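CDP-glucose 4,6-dehydratase (Salmonella enterica subsp. enterica serovar Typhi, PDB 1WVG) catalyses the NAD(+)-dependent conversion of CDP-D-glucose to CDP-4-dehydro-6-deoxy-D-glucose and water, a step in making CDP-3,6-dideoxy-D-mannose for the lipopolysaccharide O-antigen. Local coordinates at residues D137-E140 with G144-E147. Numbering follows the deposited sequence.
Sequences DNRE and GYRE
Tyr145 sets CG opposite its own carbonyl carbon (chi1 -65°) and sends its ring across to residues 137-140, while Asn138 turns CG away from its backbone N (chi1 -163°), which brings its amide to the phenol end. There OH of Tyr145 accepts a somewhat bent hydrogen bond of 2.7 Å from the backbone N of Arg139, which arrives at the ring edge, near its plane. Further back along the ring, CE2 of Tyr145 packs obliquely against the carbonyl O of Asp137 at 3.5 Å. The Asn138 amide stands steeply to the ring, the two planes 72° apart. Its OD1 takes the backbone N-H of Glu140 at 2.7 Å, in the carbonyl plane, closing an Asx turn over residues 138-140, next to the phenol oxygen. Both segments belong to the long surface connection between strand 126-130 and helix 156-175 of the Rossmann-fold domain. A water bridges the two side chains, 2.8 Å from OD1 of Asn138 and 2.7 Å from OH of Tyr145. Beyond the phenol, ND2 of Asn138 bonds to the carbonyl O of Tyr302, and the Glu140 carboxylate receives the backbone N of His301 and of Tyr302, tying the turn to a neighbouring loop. The Tyr145 ring itself stacks with that of Trp141, within the short link between the segments.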
loop_
_atom_site.group_PDB
_atom_site.type_symbol
_atom_site.label_atom_id
_atom_site.label_comp_id
_atom_site.label_asym_id
_atom_site.label_seq_id
_atom_site.Cartn_x
_atom_site.Cartn_y
_atom_site.Cartn_z
ATOM N N ASP A 137 9.590 -3.638 -8.147
ATOM C CA ASP A 137 10.383 -2.697 -7.390
ATOM C C ASP A 137 10.951 -3.520 -6.226
ATOM O O ASP A 137 10.162 -4.133 -5.508
ATOM C CB ASP A 137 9.361 -1.660 -6.860
ATOM C CG ASP A 137 10.035 -0.655 -6.002
ATOM O OD1 ASP A 137 11.187 -0.344 -6.171
ATOM O OD2 ASP A 137 9.299 -0.234 -5.020
ATOM N N ASN A 138 12.273 -3.595 -6.048
ATOM C CA ASN A 138 12.868 -4.408 -4.974
ATOM C C ASN A 138 12.964 -3.716 -3.605
ATOM O O ASN A 138 13.755 -2.805 -3.410
ATOM C CB ASN A 138 14.189 -5.072 -5.423
ATOM C CG ASN A 138 14.636 -6.231 -4.522
ATOM O OD1 ASN A 138 14.429 -6.203 -3.301
ATOM N ND2 ASN A 138 15.196 -7.299 -5.107
ATOM N N ARG A 139 12.124 -4.124 -2.645
ATOM C CA ARG A 139 12.099 -3.529 -1.323
ATOM C C ARG A 139 13.141 -4.128 -0.397
ATOM O O ARG A 139 13.267 -3.742 0.772
ATOM C CB ARG A 139 10.733 -3.760 -0.751
ATOM C CG ARG A 139 9.716 -3.255 -1.748
ATOM C CD ARG A 139 9.465 -1.776 -1.539
ATOM N NE ARG A 139 9.781 -1.409 -0.167
ATOM C CZ ARG A 139 8.859 -1.179 0.754
ATOM N NH1 ARG A 139 7.560 -1.268 0.475
ATOM N NH2 ARG A 139 9.246 -0.869 1.989
ATOM N N GLU A 140 13.877 -5.088 -0.927
ATOM C CA GLU A 140 14.934 -5.754 -0.177
ATOM C C GLU A 140 14.389 -6.255 1.130
ATOM O O GLU A 140 14.891 -5.906 2.199
ATOM C CB GLU A 140 16.123 -4.823 0.120
ATOM C CG GLU A 140 16.939 -4.500 -1.134
ATOM C CD GLU A 140 17.754 -5.627 -1.738
ATOM O OE1 GLU A 140 18.470 -5.458 -2.717
ATOM O OE2 GLU A 140 17.647 -6.782 -1.133
ATOM N N GLY A 144 8.353 -12.812 -0.693
ATOM C CA GLY A 144 8.243 -13.091 -2.103
ATOM C C GLY A 144 7.242 -12.094 -2.689
ATOM O O GLY A 144 6.203 -11.786 -2.095
ATOM N N TYR A 145 7.528 -11.557 -3.857
ATOM C CA TYR A 145 6.628 -10.592 -4.500
ATOM C C TYR A 145 5.357 -11.212 -5.062
ATOM O O TYR A 145 5.380 -12.322 -5.593
ATOM C CB TYR A 145 7.326 -9.768 -5.637
ATOM C CG TYR A 145 8.372 -8.934 -4.967
ATOM C CD1 TYR A 145 9.668 -9.424 -4.818
ATOM C CD2 TYR A 145 8.031 -7.726 -4.362
ATOM C CE1 TYR A 145 10.612 -8.648 -4.150
ATOM C CE2 TYR A 145 8.969 -6.938 -3.692
ATOM C CZ TYR A 145 10.274 -7.414 -3.597
ATOM O OH TYR A 145 11.217 -6.705 -2.884
ATOM N N ARG A 146 4.271 -10.427 -5.019
ATOM C CA ARG A 146 2.970 -10.844 -5.520
ATOM C C ARG A 146 2.792 -10.137 -6.837
ATOM O O ARG A 146 3.376 -9.067 -6.990
ATOM C CB ARG A 146 1.865 -10.332 -4.574
ATOM C CG ARG A 146 1.986 -10.822 -3.125
ATOM C CD ARG A 146 1.210 -9.951 -2.117
ATOM N NE ARG A 146 1.120 -10.589 -0.786
ATOM C CZ ARG A 146 0.574 -9.961 0.234
ATOM N NH1 ARG A 146 0.106 -8.734 0.051
ATOM N NH2 ARG A 146 0.466 -10.549 1.439
ATOM N N GLU A 147 1.974 -10.714 -7.741
ATOM C CA GLU A 147 1.703 -10.170 -9.081
ATOM C C GLU A 147 1.158 -8.784 -9.102
ATOM O O GLU A 147 1.272 -8.100 -10.113
ATOM C CB GLU A 147 0.787 -11.028 -9.943
ATOM C CG GLU A 147 1.497 -12.338 -10.351
ATOM C CD GLU A 147 1.344 -13.425 -9.317
ATOM O OE1 GLU A 147 1.017 -13.200 -8.175
ATOM O OE2 GLU A 147 1.607 -14.636 -9.762
HETATM O O HOH W 1 13.146 -8.124 -1.693
#